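Local coordinates for protein monoacylglycerol lipase (Palaeococcus ferrophilus, PDB 6QE2) that probably hydrolyses monoacylglycerols to a free fatty acid and glycerol, as a serine hydrolase of the alpha/beta-hydrolase fold, at residues I204-E209 with A231-F236; P11-V16 with W252-S257; F123-A128 with S176-M181; S26-K31 with K157-D162. One frame throughout, in Å; residues are numbered along the deposited sequence. Where two conformers were deposited one is given.

Interaction 1. Residues I204-E209 with A231-F236; sequences IITPPE and AYHEIF
Ile205 sets its CG2 methyl over one face of the His233 imidazole, while Thr206 meets the same ring at its edge. Ile205 CG2 sits 3.8 Å from the centroid of the His233 ring and only 3° off its normal, a CH-pi contact over the face. The longer branch turns to the root of the ring, where Ile205 CD1 touches His233 CB at 3.6 Å. With CG opposite the backbone N (chi1 -178°), His233 extends its ring toward the 204-209 loop, crossing both partners at about a right angle. Thr206 holds OG1 between its own N and carbonyl carbon (chi1 52°), which puts this oxygen in the imidazole plane, 3.0 Å from His233 ND1. Both polar atoms are hydrogen-bonded to Asp203 OD2, just before the segment, and His233 NE2 bonds to Ser87 OG, a geometry consistent with a Ser-His-Asp catalytic triad. The two loops follow strands 195-200 and 223-228, where this fold usually carries the acid and the histidine. A carboxylate oxygen shared by a hydroxyl and an imidazole, together with an aliphatic cover on one face, would probably limit the rotation of the ring and help keep NE2 directed at Ser87.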
# COMPACT_ATOMS: atom_id res chain seq x y z
N ILE A 204 8.54 -12.75 -1.12
CA ILE A 204 9.91 -12.26 -1.29
C ILE A 204 9.96 -10.89 -1.94
O ILE A 204 11.05 -10.31 -2.05
CB ILE A 204 10.79 -13.26 -2.06
CG1 ILE A 204 10.18 -13.65 -3.40
CG2 ILE A 204 11.03 -14.51 -1.22
CD1 ILE A 204 10.98 -14.75 -4.09
N ILE A 205 8.83 -10.34 -2.39
CA ILE A 205 8.83 -8.98 -2.91
C ILE A 205 8.96 -7.98 -1.77
O ILE A 205 9.73 -7.02 -1.84
CB ILE A 205 7.55 -8.74 -3.74
CG1 ILE A 205 7.55 -9.62 -4.99
CG2 ILE A 205 7.44 -7.27 -4.12
CD1 ILE A 205 6.25 -9.63 -5.73
N THR A 206 8.19 -8.19 -0.70
CA THR A 206 8.33 -7.44 0.55
C THR A 206 8.46 -8.48 1.66
O THR A 206 7.45 -8.99 2.16
CB THR A 206 7.13 -6.52 0.80
OG1 THR A 206 5.92 -7.26 0.69
CG2 THR A 206 7.10 -5.38 -0.22
N PRO A 207 9.68 -8.87 2.01
CA PRO A 207 9.86 -9.90 3.04
C PRO A 207 9.08 -9.58 4.30
O PRO A 207 9.21 -8.51 4.83
CB PRO A 207 11.36 -9.86 3.30
CG PRO A 207 11.92 -9.46 1.99
CD PRO A 207 10.96 -8.47 1.41
N PRO A 208 8.33 -10.55 4.80
CA PRO A 208 7.50 -10.33 5.99
C PRO A 208 8.21 -9.91 7.27
O PRO A 208 7.57 -9.29 8.09
CB PRO A 208 6.78 -11.68 6.18
CG PRO A 208 7.51 -12.65 5.33
CD PRO A 208 8.11 -11.87 4.21
N GLU A 209 9.50 -10.17 7.40
CA GLU A 209 10.21 -9.78 8.60
C GLU A 209 10.17 -8.27 8.76
O GLU A 209 10.28 -7.76 9.86
CB GLU A 209 11.64 -10.30 8.60
CG GLU A 209 12.34 -10.16 9.94
CD GLU A 209 11.76 -11.04 11.02
OE1 GLU A 209 11.13 -12.05 10.70
OE2 GLU A 209 11.97 -10.74 12.20
N ALA A 231 1.38 -17.84 1.53
CA ALA A 231 0.93 -16.86 0.56
C ALA A 231 2.11 -16.03 0.04
O ALA A 231 3.11 -15.84 0.73
CB ALA A 231 -0.13 -15.94 1.16
N TYR A 232 1.97 -15.56 -1.20
CA TYR A 232 2.96 -14.70 -1.83
C TYR A 232 2.66 -13.24 -1.47
O TYR A 232 2.03 -12.94 -0.45
CB TYR A 232 2.95 -14.92 -3.35
CG TYR A 232 3.56 -16.24 -3.80
CD1 TYR A 232 4.05 -17.15 -2.89
CD2 TYR A 232 3.63 -16.55 -5.15
CE1 TYR A 232 4.60 -18.35 -3.31
CE2 TYR A 232 4.18 -17.74 -5.59
CZ TYR A 232 4.66 -18.64 -4.67
OH TYR A 232 5.22 -19.83 -5.10
N HIS A 233 3.11 -12.31 -2.32
CA HIS A 233 3.00 -10.88 -2.05
C HIS A 233 1.55 -10.41 -2.05
O HIS A 233 1.16 -9.60 -1.20
CB HIS A 233 3.82 -10.11 -3.09
CG HIS A 233 3.83 -8.63 -2.89
ND1 HIS A 233 4.34 -8.02 -1.76
CD2 HIS A 233 3.42 -7.62 -3.70
CE1 HIS A 233 4.24 -6.71 -1.88
NE2 HIS A 233 3.68 -6.44 -3.05
N GLU A 234 0.76 -10.88 -3.00
CA GLU A 234 -0.66 -10.53 -3.07
C GLU A 234 -1.47 -11.67 -2.47
O GLU A 234 -1.54 -12.76 -3.04
CB GLU A 234 -1.08 -10.25 -4.51
CG GLU A 234 -0.48 -8.98 -5.06
CD GLU A 234 -0.95 -8.65 -6.45
OE1 GLU A 234 -1.80 -9.40 -6.99
OE2 GLU A 234 -0.47 -7.65 -7.01
N ILE A 235 -2.06 -11.41 -1.30
CA ILE A 235 -2.92 -12.40 -0.66
C ILE A 235 -4.35 -12.32 -1.18
O ILE A 235 -5.12 -13.27 -0.99
CB ILE A 235 -2.88 -12.23 0.87
CG1 ILE A 235 -1.43 -12.05 1.34
CG2 ILE A 235 -3.47 -13.44 1.59
CD1 ILE A 235 -1.30 -11.57 2.77
N PHE A 236 -4.70 -11.23 -1.88
CA PHE A 236 -6.09 -10.93 -2.26
C PHE A 236 -6.75 -12.06 -3.03
O PHE A 236 -7.94 -12.34 -2.84
CB PHE A 236 -6.16 -9.65 -3.10
CG PHE A 236 -5.64 -8.43 -2.40
CD1 PHE A 236 -4.29 -8.11 -2.46
CD2 PHE A 236 -6.50 -7.60 -1.71
CE1 PHE A 236 -3.81 -6.98 -1.83
CE2 PHE A 236 -6.02 -6.47 -1.07
CZ PHE A 236 -4.68 -6.16 -1.13

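Interaction 2. Residues P11-V16 with W252-S257; sequences PERGWV and WLVSHS
Arg13 leaves its backbone with CG opposite the carbonyl carbon (chi1 -65°) and then runs extended from CG to NE, which carries its guanidinium across to helix 242-256. There Val254, whose CG1 is opposite its own N (chi1 166°), lays that methyl over the middle of one guanidinium face, with Val254 CG1 3.9 Å from Arg13 CZ. Ser257 comes in the plane of the same group, its CB 3.4 Å from Arg13 NH1. The hydroxyl beside it is turned back into the helix: Ser257 OG donates to Leu253 O at 2.8 Å. Deeper in, Val16 and Leu253 reach for each other tip to tip, Val16 CG2 standing 4.1 Å from Leu253 CD1. Val16 lies on strand 15-19 of the central, mostly parallel sheet, and helix 242-256 is the C-terminal helix on one side of it, as in other alpha/beta hydrolases; Phe82 of strand 82-86 and Val108 of strand 106-110 also touch Leu253. Other side chains bond back to the backbone of 252-257. Trp252 O accepts from Ser255 OG at 3.0 Å and, from the opposite face of its carbonyl plane, from His256 ND1 at 2.8 Å. The His256 ring lies over the Trp252 indole, its NE2 held by Asp222.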
# COMPACT_ATOMS: atom_id res chain seq x y z
N PRO A 11 -21.07 6.14 3.72
CA PRO A 11 -20.13 5.99 4.85
C PRO A 11 -20.86 5.92 6.18
O PRO A 11 -20.59 6.68 7.12
CB PRO A 11 -19.24 7.23 4.72
CG PRO A 11 -20.24 8.29 4.19
CD PRO A 11 -21.09 7.51 3.20
N GLU A 12 -21.71 4.90 6.32
CA GLU A 12 -22.43 4.72 7.58
C GLU A 12 -21.48 4.46 8.75
O GLU A 12 -21.69 5.01 9.84
CB GLU A 12 -23.48 3.62 7.39
CG GLU A 12 -24.58 4.11 6.34
CD GLU A 12 -25.51 3.01 5.85
OE1 GLU A 12 -25.16 1.82 5.99
OE2 GLU A 12 -26.59 3.32 5.30
N ARG A 13 -20.40 3.70 8.52
CA ARG A 13 -19.37 3.40 9.52
C ARG A 13 -18.12 4.26 9.36
O ARG A 13 -17.14 4.06 10.09
CB ARG A 13 -18.95 1.95 9.41
CG ARG A 13 -20.00 0.97 9.73
CD ARG A 13 -19.32 -0.35 9.92
NE ARG A 13 -20.25 -1.29 10.49
CZ ARG A 13 -20.39 -1.51 11.78
NH1 ARG A 13 -19.60 -0.93 12.66
NH2 ARG A 13 -21.32 -2.37 12.19
N GLY A 14 -18.15 5.22 8.48
CA GLY A 14 -16.99 6.03 8.22
C GLY A 14 -16.41 5.72 6.85
O GLY A 14 -17.00 4.99 6.04
N TRP A 15 -15.22 6.26 6.62
CA TRP A 15 -14.54 6.16 5.34
C TRP A 15 -13.29 5.31 5.44
O TRP A 15 -12.61 5.29 6.47
CB TRP A 15 -14.14 7.54 4.82
CG TRP A 15 -15.29 8.32 4.28
CD1 TRP A 15 -16.01 9.27 4.92
CD2 TRP A 15 -15.85 8.20 2.97
NE1 TRP A 15 -16.99 9.77 4.09
CE2 TRP A 15 -16.91 9.12 2.88
CE3 TRP A 15 -15.55 7.41 1.85
CZ2 TRP A 15 -17.68 9.27 1.73
CZ3 TRP A 15 -16.32 7.55 0.71
CH2 TRP A 15 -17.37 8.47 0.66
N VAL A 16 -12.95 4.66 4.34
CA VAL A 16 -11.71 3.93 4.23
C VAL A 16 -11.05 4.47 2.97
O VAL A 16 -11.66 4.46 1.91
CB VAL A 16 -11.89 2.41 4.08
CG1 VAL A 16 -10.54 1.76 3.87
CG2 VAL A 16 -12.54 1.83 5.31
N TRP A 252 -11.79 -6.42 11.15
CA TRP A 252 -11.00 -5.47 11.93
C TRP A 252 -11.56 -4.06 11.82
O TRP A 252 -11.68 -3.34 12.82
CB TRP A 252 -9.54 -5.51 11.47
CG TRP A 252 -8.56 -4.75 12.32
CD1 TRP A 252 -7.81 -5.25 13.34
CD2 TRP A 252 -8.20 -3.36 12.20
NE1 TRP A 252 -7.01 -4.26 13.88
CE2 TRP A 252 -7.24 -3.09 13.20
CE3 TRP A 252 -8.62 -2.32 11.36
CZ2 TRP A 252 -6.67 -1.83 13.37
CZ3 TRP A 252 -8.05 -1.07 11.53
CH2 TRP A 252 -7.09 -0.83 12.53
N LEU A 253 -11.94 -3.65 10.61
CA LEU A 253 -12.49 -2.31 10.42
C LEU A 253 -13.83 -2.17 11.13
O LEU A 253 -14.09 -1.15 11.78
CB LEU A 253 -12.61 -2.00 8.94
CG LEU A 253 -11.24 -1.77 8.29
CD1 LEU A 253 -11.36 -1.80 6.78
CD2 LEU A 253 -10.66 -0.43 8.76
N VAL A 254 -14.68 -3.19 11.03
CA VAL A 254 -15.97 -3.17 11.72
C VAL A 254 -15.77 -3.05 13.23
O VAL A 254 -16.41 -2.24 13.90
CB VAL A 254 -16.80 -4.42 11.35
CG1 VAL A 254 -17.97 -4.58 12.31
CG2 VAL A 254 -17.30 -4.32 9.92
N SER A 255 -14.85 -3.85 13.78
CA SER A 255 -14.64 -3.82 15.22
C SER A 255 -14.04 -2.50 15.70
O SER A 255 -14.18 -2.17 16.87
CB SER A 255 -13.75 -4.99 15.65
OG SER A 255 -12.39 -4.78 15.30
N HIS A 256 -13.37 -1.74 14.81
CA HIS A 256 -12.78 -0.46 15.21
C HIS A 256 -13.65 0.73 14.83
O HIS A 256 -13.26 1.88 15.09
CB HIS A 256 -11.38 -0.30 14.60
CG HIS A 256 -10.36 -1.14 15.29
ND1 HIS A 256 -10.20 -2.48 15.02
CD2 HIS A 256 -9.52 -0.86 16.31
CE1 HIS A 256 -9.27 -2.97 15.81
NE2 HIS A 256 -8.85 -2.01 16.61
N SER A 257 -14.79 0.48 14.22
CA SER A 257 -15.70 1.56 13.83
C SER A 257 -16.28 2.21 15.08
O SER A 257 -17.04 1.55 15.78
CB SER A 257 -16.84 1.02 13.00
OG SER A 257 -16.40 0.44 11.82

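Interaction 3. Residues F123-A128 with S176-M181; sequences FMVALA and SVFDNM. With LDA (lauryl dimethylamine-N-oxide), chain D.
Phe178 is met by Val125 and Ala128 of a neighbouring helix and also by the alkyl tail of a bound lauryl dimethylamine-N-oxide, so that a detergent molecule forms part of this helix-helix contact. Val125 covers one face of the phenyl ring: its CG2 stands 3.8 Å from the Phe178 centroid, 11° off the ring normal, in a CH-pi contact. The other methyl, Val125 CG1, rests nearer the root of the side chain, 4.0 Å from Phe178 CG. Ala128, one turn further along, comes to the ring edge, with its CB 3.9 Å from Phe178 CD2. With CG opposite its carbonyl carbon (chi1 -67°), Phe178 directs its ring at helix 122-134. The detergent approaches the far end of the ring obliquely, C5 lying 3.9 Å from Phe178 CZ. Further along the tail, C7 touches Met124 CG at 3.8 Å and C11 touches Ala128 CB, also at 3.8 Å. On the other side of helix 171-186, Asn180 ND2 reaches back to Ser176 O at 2.8 Å, and the backbone N of Asn180 is hydrogen-bonded to that oxygen from the opposite face of its carbonyl plane; Glu64 is bonded to the same ND2 and Arg95 to OD1. The detergent head is hydrogen-bonded to Ser87, the probable nucleophile. The closest tail contacts here are carbon to carbon, so the tail is probably held mainly by hydrophobic packing, consistent with a site for the acyl chain of a monoglyceride.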
# COMPACT_ATOMS: atom_id res chain seq x y z
N PHE A 123 23.40 -2.51 -4.39
CA PHE A 123 23.84 -1.36 -5.17
C PHE A 123 22.67 -0.65 -5.84
O PHE A 123 22.79 0.54 -6.16
CB PHE A 123 24.88 -1.77 -6.22
CG PHE A 123 24.35 -2.61 -7.35
CD1 PHE A 123 23.73 -2.03 -8.44
CD2 PHE A 123 24.54 -3.98 -7.36
CE1 PHE A 123 23.26 -2.79 -9.49
CE2 PHE A 123 24.08 -4.75 -8.41
CZ PHE A 123 23.43 -4.16 -9.48
N MET A 124 21.54 -1.34 -6.04
CA MET A 124 20.38 -0.68 -6.63
C MET A 124 19.79 0.35 -5.68
O MET A 124 19.32 1.41 -6.11
CB MET A 124 19.33 -1.72 -7.01
CG MET A 124 18.45 -1.29 -8.16
SD MET A 124 19.46 -1.04 -9.62
CE MET A 124 19.89 -2.73 -10.02
N VAL A 125 19.84 0.07 -4.38
CA VAL A 125 19.42 1.05 -3.38
C VAL A 125 20.32 2.27 -3.42
O VAL A 125 19.86 3.41 -3.41
CB VAL A 125 19.38 0.41 -1.98
CG1 VAL A 125 19.05 1.45 -0.93
CG2 VAL A 125 18.36 -0.72 -1.95
N ALA A 126 21.64 2.05 -3.47
CA ALA A 126 22.57 3.16 -3.56
C ALA A 126 22.41 3.93 -4.86
O ALA A 126 22.53 5.16 -4.89
CB ALA A 126 24.01 2.66 -3.40
N LEU A 127 22.15 3.22 -5.96
CA LEU A 127 21.91 3.90 -7.24
C LEU A 127 20.66 4.77 -7.18
O LEU A 127 20.64 5.88 -7.72
CB LEU A 127 21.81 2.88 -8.36
CG LEU A 127 21.56 3.44 -9.77
CD1 LEU A 127 22.72 4.31 -10.20
CD2 LEU A 127 21.33 2.32 -10.76
N ALA A 128 19.61 4.28 -6.54
CA ALA A 128 18.37 5.06 -6.47
C ALA A 128 18.58 6.37 -5.72
O ALA A 128 17.98 7.41 -6.07
CB ALA A 128 17.29 4.21 -5.79
N SER A 176 12.47 7.64 -3.07
CA SER A 176 11.44 7.82 -2.07
C SER A 176 11.08 6.51 -1.38
O SER A 176 10.88 6.49 -0.17
CB SER A 176 10.19 8.44 -2.69
OG SER A 176 9.19 8.63 -1.71
N VAL A 177 11.00 5.43 -2.14
CA VAL A 177 10.65 4.16 -1.54
C VAL A 177 11.67 3.69 -0.52
O VAL A 177 11.32 3.31 0.59
CB VAL A 177 10.54 3.06 -2.62
CG1 VAL A 177 10.47 1.68 -1.98
CG2 VAL A 177 9.35 3.30 -3.52
N PHE A 178 12.98 3.79 -0.85
CA PHE A 178 13.98 3.25 0.08
C PHE A 178 14.17 4.18 1.27
O PHE A 178 14.38 3.71 2.39
CB PHE A 178 15.31 3.01 -0.67
CG PHE A 178 15.17 1.91 -1.68
CD1 PHE A 178 14.79 0.63 -1.27
CD2 PHE A 178 15.38 2.18 -3.02
CE1 PHE A 178 14.60 -0.41 -2.20
CE2 PHE A 178 15.21 1.17 -3.96
CZ PHE A 178 14.80 -0.10 -3.57
N ASP A 179 14.10 5.49 1.03
CA ASP A 179 14.17 6.43 2.13
C ASP A 179 13.00 6.24 3.09
O ASP A 179 13.18 6.26 4.30
CB ASP A 179 14.17 7.87 1.62
CG ASP A 179 14.26 8.89 2.74
OD1 ASP A 179 15.20 8.83 3.56
OD2 ASP A 179 13.40 9.79 2.80
N ASN A 180 11.79 6.11 2.55
CA ASN A 180 10.66 5.97 3.46
C ASN A 180 10.62 4.60 4.14
O ASN A 180 10.08 4.49 5.25
CB ASN A 180 9.36 6.29 2.74
CG ASN A 180 9.17 7.73 2.63
OD1 ASN A 180 8.75 8.39 3.61
ND2 ASN A 180 9.50 8.29 1.46
N MET A 181 11.18 3.55 3.53
CA MET A 181 11.29 2.27 4.23
C MET A 181 12.08 2.43 5.53
O MET A 181 11.67 1.93 6.58
CB MET A 181 11.95 1.25 3.31
CG MET A 181 12.19 -0.06 3.96
SD MET A 181 13.00 -1.20 2.80
CE MET A 181 11.66 -1.32 1.59
N1 LDA D . 7.40 -2.43 -3.78
O1 LDA D . 6.52 -1.80 -3.19
CM1 LDA D . 6.90 -2.84 -5.09
CM2 LDA D . 7.77 -3.60 -2.99
C1 LDA D . 8.56 -1.59 -3.97
C2 LDA D . 9.42 -2.24 -5.03
C3 LDA D . 10.47 -1.26 -5.51
C4 LDA D . 11.44 -1.95 -6.45
C5 LDA D . 12.64 -1.06 -6.72
C6 LDA D . 13.39 -1.52 -7.95
C7 LDA D . 14.70 -0.76 -8.07
C8 LDA D . 14.65 0.18 -9.26
C9 LDA D . 15.10 1.57 -8.86
C10 LDA D . 16.43 1.91 -9.51
C11 LDA D . 16.71 3.41 -9.43
C12 LDA D . 15.43 4.19 -9.40

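Interaction 4. Residues S26-K31 with K157-D162; sequences SGRYGK and KRYIED
Arg28 NH1 is gripped by two carboxylates, Glu24 OE1 and Glu234 OE2, in salt bridges that hold the guanidinium against Tyr159 of helix 153-161. Arg28 bends at CG-CD (chi3 68°), and the turn presents one face of its charged group to the edge of the phenol ring. Tyr159 CD1 lies over the centre of that face, 3.5 Å from Arg28 CZ, and Tyr159 CE1 is 3.7 Å from Arg28 NH1. The two planes stand 70° apart, so the ring meets the guanidinium edge-on. Tyr159 gets there with CG opposite its backbone N (chi1 -177°). Asp162, just past the helix end, comes near the aliphatic part of the arginine, its OD2 4.2 Å from Arg28 CG. That oxygen accepts a hydrogen bond from His25 NE2, while OD1 takes the backbone N of Leu164. The carboxylate probably adds a favourable field at Arg28, since Arg28 NE lies 4.9 Å from Asp162 OD2 without touching it. Beyond the ring, Tyr159 OH is hydrogen-bonded to a glycerol that also reaches His233 and Glu234. The contact thus joins the 3-10 turn between strand 15-19 and helix 30-38 to a helix of the probable cap, beside the active-site pocket of an alpha/beta hydrolase.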
# COMPACT_ATOMS: atom_id res chain seq x y z
N SER A 26 -6.25 1.46 -8.55
CA SER A 26 -7.31 1.14 -7.59
C SER A 26 -8.37 0.21 -8.16
O SER A 26 -9.12 -0.39 -7.39
CB SER A 26 -7.95 2.43 -7.08
OG SER A 26 -8.55 3.17 -8.14
N GLY A 27 -8.43 0.06 -9.48
CA GLY A 27 -9.43 -0.81 -10.07
C GLY A 27 -9.24 -2.29 -9.78
O GLY A 27 -10.18 -3.07 -10.00
N ARG A 28 -8.08 -2.68 -9.26
CA ARG A 28 -7.86 -4.08 -8.93
C ARG A 28 -8.52 -4.48 -7.61
O ARG A 28 -8.49 -5.66 -7.25
CB ARG A 28 -6.37 -4.38 -8.85
CG ARG A 28 -5.60 -4.11 -10.13
CD ARG A 28 -4.17 -4.59 -9.98
NE ARG A 28 -4.08 -6.05 -9.90
CZ ARG A 28 -3.20 -6.71 -9.15
NH1 ARG A 28 -2.34 -6.04 -8.40
NH2 ARG A 28 -3.17 -8.03 -9.15
N TYR A 29 -9.13 -3.53 -6.89
CA TYR A 29 -9.63 -3.77 -5.54
C TYR A 29 -11.15 -3.83 -5.50
O TYR A 29 -11.75 -3.57 -4.45
CB TYR A 29 -9.10 -2.69 -4.60
CG TYR A 29 -7.61 -2.80 -4.41
CD1 TYR A 29 -6.73 -2.19 -5.29
CD2 TYR A 29 -7.09 -3.55 -3.37
CE1 TYR A 29 -5.36 -2.31 -5.13
CE2 TYR A 29 -5.72 -3.68 -3.20
CZ TYR A 29 -4.86 -3.05 -4.08
OH TYR A 29 -3.50 -3.19 -3.89
N GLY A 30 -11.78 -4.19 -6.62
CA GLY A 30 -13.23 -4.21 -6.67
C GLY A 30 -13.87 -5.11 -5.63
O GLY A 30 -14.92 -4.79 -5.07
N LYS A 31 -13.26 -6.27 -5.38
CA LYS A 31 -13.82 -7.20 -4.41
C LYS A 31 -13.81 -6.61 -3.00
O LYS A 31 -14.82 -6.65 -2.29
CB LYS A 31 -13.05 -8.53 -4.45
CG LYS A 31 -13.57 -9.60 -3.50
CD LYS A 31 -14.95 -10.07 -3.93
CE LYS A 31 -15.38 -11.31 -3.16
NZ LYS A 31 -16.61 -11.91 -3.75
N LYS A 157 -1.78 -13.81 -14.49
CA LYS A 157 -2.08 -13.56 -15.88
C LYS A 157 -2.87 -12.27 -16.05
O LYS A 157 -2.61 -11.49 -16.95
CB LYS A 157 -2.86 -14.74 -16.46
CG LYS A 157 -3.40 -14.52 -17.85
CD LYS A 157 -3.95 -15.82 -18.41
CE LYS A 157 -5.05 -15.54 -19.41
NZ LYS A 157 -4.48 -15.17 -20.72
N ARG A 158 -3.84 -12.04 -15.18
CA ARG A 158 -4.63 -10.83 -15.24
C ARG A 158 -3.76 -9.59 -15.06
O ARG A 158 -3.93 -8.60 -15.76
CB ARG A 158 -5.73 -10.84 -14.18
CG ARG A 158 -6.91 -11.71 -14.55
CD ARG A 158 -8.13 -11.34 -13.72
NE ARG A 158 -8.05 -11.86 -12.37
CZ ARG A 158 -8.25 -13.12 -12.04
NH1 ARG A 158 -8.55 -14.01 -12.97
NH2 ARG A 158 -8.16 -13.50 -10.78
N TYR A 159 -2.83 -9.65 -14.12
CA TYR A 159 -1.93 -8.55 -13.84
C TYR A 159 -1.11 -8.22 -15.06
O TYR A 159 -0.96 -7.07 -15.44
CB TYR A 159 -1.01 -8.93 -12.69
CG TYR A 159 -0.05 -7.87 -12.22
CD1 TYR A 159 -0.41 -6.96 -11.25
CD2 TYR A 159 1.23 -7.80 -12.73
CE1 TYR A 159 0.47 -6.00 -10.80
CE2 TYR A 159 2.12 -6.84 -12.29
CZ TYR A 159 1.74 -5.95 -11.32
OH TYR A 159 2.62 -5.00 -10.88
N ILE A 160 -0.59 -9.26 -15.69
CA ILE A 160 0.23 -9.11 -16.87
C ILE A 160 -0.54 -8.52 -18.03
O ILE A 160 -0.01 -7.72 -18.79
CB ILE A 160 0.81 -10.46 -17.31
CG1 ILE A 160 1.91 -10.89 -16.34
CG2 ILE A 160 1.35 -10.38 -18.72
CD1 ILE A 160 2.13 -12.38 -16.31
N GLU A 161 -1.80 -8.90 -18.16
CA GLU A 161 -2.62 -8.43 -19.27
C GLU A 161 -3.35 -7.12 -19.01
O GLU A 161 -3.91 -6.54 -19.93
CB GLU A 161 -3.61 -9.51 -19.65
CG GLU A 161 -2.92 -10.75 -20.19
CD GLU A 161 -3.88 -11.90 -20.39
OE1 GLU A 161 -4.97 -11.87 -19.81
OE2 GLU A 161 -3.53 -12.82 -21.14
N ASP A 162 -3.34 -6.67 -17.77
CA ASP A 162 -4.00 -5.42 -17.43
C ASP A 162 -3.28 -4.28 -18.11
O ASP A 162 -2.11 -4.06 -17.84
CB ASP A 162 -3.97 -5.23 -15.91
CG ASP A 162 -4.91 -4.16 -15.42
OD1 ASP A 162 -5.11 -3.17 -16.14
OD2 ASP A 162 -5.43 -4.29 -14.31

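Residues 11-16, nearest the N terminus, find their partner only at 252-257, so interaction 2 closes a loop of almost the whole modelled chain and encloses the other three. Residues 26-31 then open interaction 4, which closes at 157-162; before that, 123-128 has begun interaction 3, completed at 176-181, so these two cross. Interaction 1 follows in series, a short loop between 204-209 and 231-236. Interaction 2 ties the sheet to the C-terminal helix, interaction 3 pairs two helices from the stretch between strands 106-110 and 195-200, interaction 4 ties another to the turn before helix 30-38, and interaction 1 joins the loops that follow strands 195-200 and 223-228. Interactions 1 and 4 touch, Glu234 with Arg28 and Phe236 with Tyr29.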